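Local coordinates for protein leucyl aminopeptidase (Trypanosoma brucei brucei, PDB 5NTD) that probably removes leucine and other residues from the amino ends of peptides, as an M17 leucyl aminopeptidase with manganese bound at its active site, at residues I376-G381 / V396-T401; Y477-H482 / H491-L496. One frame throughout, in Å; residues are numbered along the deposited sequence.

Interaction 1. Residues I376-G381 / V396-T401; sequences IVLGDG and VIDMAT. With BES (2-(3-amino-2-hydroxy-4-phenyl-butyrylamino)-4-methyl-pentanoic acid), chain B.
L378 reaches from the helix 374-387 onto the strand 395-400, where it meets A400 and, more loosely, D398. Its CB leaves the helix pointing at the strand. CG then lies beside the backbone N (chi1 -69°), and the extended second torsion (chi2 166°) sends CD1 on to the strand. CD1 carries the contact: it presses methyl to methyl on A400 CB at 3.5 Å, and it is 4.2 Å from D398 OD1.

D398 crosses the leucine at about a right angle. Its CB also points at the helix, but its carboxylate serves other partners: OD1 is hydrogen-bonded to H493 ND1 and OD2 to H491 NE2. Both oxygens of this buried acid are thus engaged, which should hold the carboxylate in one rotation beside the leucine methyl.

Just past A400 the strand ends and the chain enters the inhibitor pocket. The closest atom of the two segments to bestatin is T401 O, 3.2 Å from N2 of the ligand. T401 OG1 is hydrogen-bonded to D312 OD1, and D312 binds manganese, so the threonine acts as a second-shell neighbour of the metal site.

Around the contact, L378 also touches V287, so the helix lies over two parallel strands, 283-291 and 395-400. V377 packs on helix 254-260, while I397 and M399 project from the strand onto helix 511-519, and strand 490-495 pairs with 395-400.

Interaction 2. Residues Y477-H482 / H491-L496; sequences YFITTH and HIHVDL
I479 and T480, on helix 471-480, pack against H491 and H493 on strand 490-495, a helix-on-sheet contact within the alpha/beta catalytic domain of an M17 aminopeptidase. H491 and H493 are alternate residues of the strand and both point at the helix.

The touching across the contact is between methyl groups and imidazole rings. I479 CD1 meets the H493 ring obliquely, 3.7 Å from both ND1 and CE1, and the two side chains cross at about a right angle. The extended chi2 of I479 (163°) carries CD1 there, while the other branch, CG2, is only loosely near H491, at 4.3 Å from CE1. T480 CG2 instead comes to the edge of the H491 ring, near its plane, 3.4 Å from ND1.

The polar ends of both histidines are held from beyond this pair of segments, with D398 as their shared partner. H491 N is hydrogen-bonded to N420 OD1.

Within 477-482, hydrogen bonds probably help set how T480 stands. Y477 O takes two donors, T481 N at 3.3 Å and T480 OG1 at 2.6 Å. With OG1 placed between the backbone N and the carbonyl carbon (chi1 67°), CG2 of T480 is left facing H491. The hydroxyl lies in the carbonyl plane of Y477, on a lone pair, with a C=O...OG1 angle of 125°.

Interaction 1 closes before interaction 2 opens along the chain, yet their centres are only about 7 Å apart. Both rest on the mixed sheet of the catalytic domain, where strands 395-400 and 490-495 run side by side and parallel; helices 374-387 and 471-480 pack on them. Among the backbone bonds joining the strands is a probable hydrogen bond from I492 N to V396 O, 2.8 Å, and D398 has a part in both contacts. Segments 376-381 and 477-482 also pack together, G379 O lying 3.4 Å from H482 CB. The two contacts thus adjoin on the sheet, near but not at the manganese site, with the strand 395-400 leading into the bestatin pocket.

Interaction 1. Residues I376-G381 / V396-T401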
loop_
_atom_site.group_PDB
_atom_site.type_symbol
_atom_site.label_atom_id
_atom_site.label_comp_id
_atom_site.label_asym_id
_atom_site.label_seq_id
_atom_site.Cartn_x
_atom_site.Cartn_y
_atom_site.Cartn_z
ATOM N N ILE G 376 7.093 2.747 -26.677
ATOM C CA ILE G 376 6.699 1.794 -27.749
ATOM C C ILE G 376 6.190 2.551 -28.978
ATOM O O ILE G 376 6.564 2.328 -30.107
ATOM C CB ILE G 376 5.616 0.823 -27.250
ATOM C CG1 ILE G 376 6.239 -0.138 -26.216
ATOM C CG2 ILE G 376 5.011 0.058 -28.407
ATOM C CD1 ILE G 376 5.251 -1.028 -25.521
ATOM N N VAL G 377 5.307 3.446 -28.703
ATOM C CA VAL G 377 4.671 4.277 -29.710
ATOM C C VAL G 377 5.750 5.125 -30.446
ATOM O O VAL G 377 5.796 5.235 -31.654
ATOM C CB VAL G 377 3.577 5.061 -28.948
ATOM C CG1 VAL G 377 3.608 6.526 -29.161
ATOM C CG2 VAL G 377 2.225 4.419 -29.176
ATOM N N LEU G 378 6.662 5.666 -29.671
ATOM C CA LEU G 378 7.763 6.451 -30.202
ATOM C C LEU G 378 8.732 5.611 -31.004
ATOM O O LEU G 378 9.383 6.094 -31.934
ATOM C CB LEU G 378 8.504 7.173 -29.071
ATOM C CG LEU G 378 7.717 8.292 -28.396
ATOM C CD1 LEU G 378 8.375 8.696 -27.096
ATOM C CD2 LEU G 378 7.595 9.500 -29.318
ATOM N N GLY G 379 8.879 4.365 -30.607
ATOM C CA GLY G 379 9.759 3.428 -31.353
ATOM C C GLY G 379 9.314 3.274 -32.808
ATOM O O GLY G 379 10.109 3.309 -33.743
ATOM N N ASP G 380 8.020 3.150 -32.980
ATOM C CA ASP G 380 7.428 3.104 -34.322
ATOM C C ASP G 380 7.561 4.470 -35.037
ATOM O O ASP G 380 7.830 4.538 -36.212
ATOM C CB ASP G 380 5.974 2.661 -34.260
ATOM C CG ASP G 380 5.834 1.143 -34.265
ATOM O OD1 ASP G 380 6.846 0.436 -34.485
ATOM O OD2 ASP G 380 4.693 0.651 -34.109
ATOM N N GLY G 381 7.360 5.535 -34.281
ATOM C CA GLY G 381 7.491 6.918 -34.780
ATOM C C GLY G 381 8.872 7.237 -35.332
ATOM O O GLY G 381 8.998 7.713 -36.439
ATOM N N VAL G 396 17.000 13.831 -35.605
ATOM C CA VAL G 396 15.690 13.353 -35.131
ATOM C C VAL G 396 15.467 13.902 -33.731
ATOM O O VAL G 396 16.318 13.753 -32.858
ATOM C CB VAL G 396 15.587 11.843 -35.065
ATOM C CG1 VAL G 396 14.266 11.412 -34.438
ATOM C CG2 VAL G 396 15.692 11.253 -36.439
ATOM N N ILE G 397 14.327 14.563 -33.552
ATOM C CA ILE G 397 13.938 15.081 -32.249
ATOM C C ILE G 397 12.642 14.429 -31.863
ATOM O O ILE G 397 11.625 14.578 -32.561
ATOM C CB ILE G 397 13.722 16.597 -32.234
ATOM C CG1 ILE G 397 14.964 17.330 -32.718
ATOM C CG2 ILE G 397 13.360 17.081 -30.827
ATOM C CD1 ILE G 397 14.740 18.817 -32.916
ATOM N N ASP G 398 12.668 13.682 -30.775
ATOM C CA ASP G 398 11.400 13.167 -30.242
ATOM C C ASP G 398 11.096 13.912 -28.940
ATOM O O ASP G 398 11.999 14.225 -28.171
ATOM C CB ASP G 398 11.398 11.648 -30.091
ATOM C CG ASP G 398 12.094 11.175 -28.830
ATOM O OD1 ASP G 398 11.513 11.370 -27.747
ATOM O OD2 ASP G 398 13.231 10.684 -28.952
ATOM N N MET G 399 9.832 14.219 -28.761
ATOM C CA MET G 399 9.358 14.925 -27.582
ATOM C C MET G 399 8.209 14.149 -26.974
ATOM O O MET G 399 7.296 13.749 -27.671
ATOM C CB MET G 399 8.894 16.351 -27.893
ATOM C CG MET G 399 9.972 17.198 -28.568
ATOM S SD MET G 399 9.466 18.895 -28.850
ATOM C CE MET G 399 10.288 19.727 -27.529
ATOM N N ALA G 400 8.278 13.957 -25.663
ATOM C CA ALA G 400 7.339 13.052 -24.972
ATOM C C ALA G 400 7.234 13.320 -23.503
ATOM O O ALA G 400 8.213 13.586 -22.829
ATOM C CB ALA G 400 7.767 11.630 -25.197
ATOM N N THR G 401 6.016 13.237 -23.023
ATOM C CA THR G 401 5.732 13.255 -21.566
ATOM C C THR G 401 5.968 11.848 -21.010
ATOM O O THR G 401 5.042 11.099 -20.739
ATOM C CB THR G 401 4.299 13.704 -21.292
ATOM O OG1 THR G 401 3.409 12.980 -22.157
ATOM C CG2 THR G 401 4.165 15.175 -21.577
HETATM N N2 BES B . 2.730 9.220 -19.475
HETATM C C1 BES B . 3.431 8.590 -18.358
HETATM C C6 BES B . 4.567 9.466 -17.772
HETATM C C7 BES B . 4.185 10.536 -16.787
HETATM C C8 BES B . 3.761 11.784 -17.221
HETATM C C12 BES B . 4.306 10.317 -15.421
HETATM C C9 BES B . 3.419 12.779 -16.308
HETATM C C11 BES B . 3.958 11.316 -14.498
HETATM C C10 BES B . 3.507 12.545 -14.938
HETATM C C2 BES B . 3.962 7.239 -18.885
HETATM O O2 BES B . 3.149 6.649 -19.945
HETATM C C3 BES B . 3.965 6.271 -17.739
HETATM O O3 BES B . 2.886 5.649 -17.596
HETATM N N1 BES B . 5.139 6.195 -17.092
HETATM C C4 BES B . 5.420 5.350 -15.969
HETATM C C13 BES B . 5.994 4.005 -16.402
HETATM C C14 BES B . 5.964 2.920 -15.326
HETATM C C15 BES B . 4.670 2.753 -14.540
HETATM C C16 BES B . 6.246 1.580 -15.959
HETATM C C5 BES B . 6.424 5.981 -15.065
HETATM O O1 BES B . 6.241 5.872 -13.853
HETATM O O4 BES B . 7.398 6.572 -15.539
#

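Interaction 2. Residues Y477-H482 / H491-L496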
loop_
_atom_site.group_PDB
_atom_site.type_symbol
_atom_site.label_atom_id
_atom_site.label_comp_id
_atom_site.label_asym_id
_atom_site.label_seq_id
_atom_site.Cartn_x
_atom_site.Cartn_y
_atom_site.Cartn_z
ATOM N N TYR G 477 16.891 5.306 -24.301
ATOM C CA TYR G 477 17.653 4.217 -24.938
ATOM C C TYR G 477 16.719 3.317 -25.731
ATOM O O TYR G 477 16.999 2.932 -26.851
ATOM C CB TYR G 477 18.455 3.393 -23.923
ATOM C CG TYR G 477 18.963 2.116 -24.543
ATOM C CD1 TYR G 477 20.092 2.115 -25.359
ATOM C CD2 TYR G 477 18.266 0.917 -24.396
ATOM C CE1 TYR G 477 20.541 0.962 -25.976
ATOM C CE2 TYR G 477 18.708 -0.244 -25.011
ATOM C CZ TYR G 477 19.840 -0.210 -25.798
ATOM O OH TYR G 477 20.259 -1.349 -26.432
ATOM N N PHE G 478 15.605 2.943 -25.110
ATOM C CA PHE G 478 14.630 2.046 -25.740
ATOM C C PHE G 478 14.266 2.570 -27.136
ATOM O O PHE G 478 14.234 1.841 -28.123
ATOM C CB PHE G 478 13.355 1.898 -24.910
ATOM C CG PHE G 478 12.312 1.053 -25.569
ATOM C CD1 PHE G 478 11.461 1.589 -26.521
ATOM C CD2 PHE G 478 12.195 -0.297 -25.263
ATOM C CE1 PHE G 478 10.507 0.798 -27.148
ATOM C CE2 PHE G 478 11.242 -1.096 -25.890
ATOM C CZ PHE G 478 10.396 -0.553 -26.824
ATOM N N ILE G 479 13.954 3.842 -27.162
ATOM C CA ILE G 479 13.530 4.522 -28.402
ATOM C C ILE G 479 14.634 4.407 -29.475
ATOM O O ILE G 479 14.348 4.099 -30.610
ATOM C CB ILE G 479 13.209 5.994 -28.152
ATOM C CG1 ILE G 479 12.011 6.117 -27.218
ATOM C CG2 ILE G 479 12.913 6.685 -29.472
ATOM C CD1 ILE G 479 11.863 7.497 -26.593
ATOM N N THR G 480 15.887 4.569 -29.059
ATOM C CA THR G 480 17.027 4.526 -29.992
ATOM C C THR G 480 17.191 3.167 -30.679
ATOM O O THR G 480 17.621 3.108 -31.817
ATOM C CB THR G 480 18.379 4.930 -29.374
ATOM O OG1 THR G 480 18.795 3.982 -28.399
ATOM C CG2 THR G 480 18.260 6.287 -28.742
ATOM N N THR G 481 16.804 2.094 -29.997
ATOM C CA THR G 481 16.934 0.747 -30.570
ATOM C C THR G 481 16.060 0.579 -31.820
ATOM O O THR G 481 16.266 -0.346 -32.588
ATOM C CB THR G 481 16.578 -0.385 -29.591
ATOM O OG1 THR G 481 15.168 -0.370 -29.308
ATOM C CG2 THR G 481 17.397 -0.274 -28.301
ATOM N N HIS G 482 15.101 1.469 -31.990
ATOM C CA HIS G 482 14.193 1.421 -33.156
ATOM C C HIS G 482 14.480 2.459 -34.256
ATOM O O HIS G 482 13.727 2.619 -35.199
ATOM C CB HIS G 482 12.774 1.513 -32.677
ATOM C CG HIS G 482 12.459 0.439 -31.703
ATOM N ND1 HIS G 482 12.378 -0.896 -32.066
ATOM C CD2 HIS G 482 12.323 0.476 -30.359
ATOM C CE1 HIS G 482 12.152 -1.622 -30.992
ATOM N NE2 HIS G 482 12.106 -0.815 -29.944
ATOM N N HIS G 491 20.412 12.372 -32.598
ATOM C CA HIS G 491 19.090 12.058 -32.018
ATOM C C HIS G 491 18.927 12.734 -30.660
ATOM O O HIS G 491 19.725 12.523 -29.761
ATOM C CB HIS G 491 18.894 10.568 -31.857
ATOM C CG HIS G 491 17.640 10.221 -31.133
ATOM N ND1 HIS G 491 17.605 9.346 -30.084
ATOM C CD2 HIS G 491 16.369 10.673 -31.288
ATOM C CE1 HIS G 491 16.370 9.271 -29.620
ATOM N NE2 HIS G 491 15.603 10.074 -30.325
ATOM N N ILE G 492 17.913 13.572 -30.572
ATOM C CA ILE G 492 17.606 14.314 -29.374
ATOM C C ILE G 492 16.269 13.839 -28.803
ATOM O O ILE G 492 15.231 14.044 -29.409
ATOM C CB ILE G 492 17.481 15.819 -29.627
ATOM C CG1 ILE G 492 18.778 16.374 -30.253
ATOM C CG2 ILE G 492 17.195 16.553 -28.311
ATOM C CD1 ILE G 492 18.649 17.785 -30.789
ATOM N N HIS G 493 16.336 13.195 -27.641
ATOM C CA HIS G 493 15.148 12.760 -26.935
ATOM C C HIS G 493 14.845 13.757 -25.828
ATOM O O HIS G 493 15.668 14.007 -24.970
ATOM C CB HIS G 493 15.332 11.358 -26.377
ATOM C CG HIS G 493 14.288 10.973 -25.366
ATOM N ND1 HIS G 493 12.947 10.907 -25.667
ATOM C CD2 HIS G 493 14.387 10.696 -24.049
ATOM C CE1 HIS G 493 12.265 10.599 -24.585
ATOM N NE2 HIS G 493 13.121 10.446 -23.592
ATOM N N VAL G 494 13.673 14.330 -25.893
ATOM C CA VAL G 494 13.207 15.351 -24.937
ATOM C C VAL G 494 12.060 14.794 -24.070
ATOM O O VAL G 494 10.964 14.533 -24.548
ATOM C CB VAL G 494 12.703 16.626 -25.624
ATOM C CG1 VAL G 494 12.419 17.724 -24.610
ATOM C CG2 VAL G 494 13.717 17.115 -26.624
ATOM N N ASP G 495 12.363 14.583 -22.800
ATOM C CA ASP G 495 11.383 14.082 -21.839
ATOM C C ASP G 495 10.841 15.309 -21.144
ATOM O O ASP G 495 11.522 15.947 -20.343
ATOM C CB ASP G 495 12.005 13.106 -20.840
ATOM C CG ASP G 495 10.950 12.331 -20.037
ATOM O OD1 ASP G 495 9.816 12.831 -19.889
ATOM O OD2 ASP G 495 11.279 11.230 -19.537
ATOM N N LEU G 496 9.619 15.647 -21.466
ATOM C CA LEU G 496 8.976 16.869 -20.918
ATOM C C LEU G 496 7.692 16.587 -20.117
ATOM O O LEU G 496 6.749 17.359 -20.102
ATOM C CB LEU G 496 8.713 17.902 -22.018
ATOM C CG LEU G 496 8.287 17.398 -23.394
ATOM C CD1 LEU G 496 6.963 16.668 -23.348
ATOM C CD2 LEU G 496 8.181 18.582 -24.335
#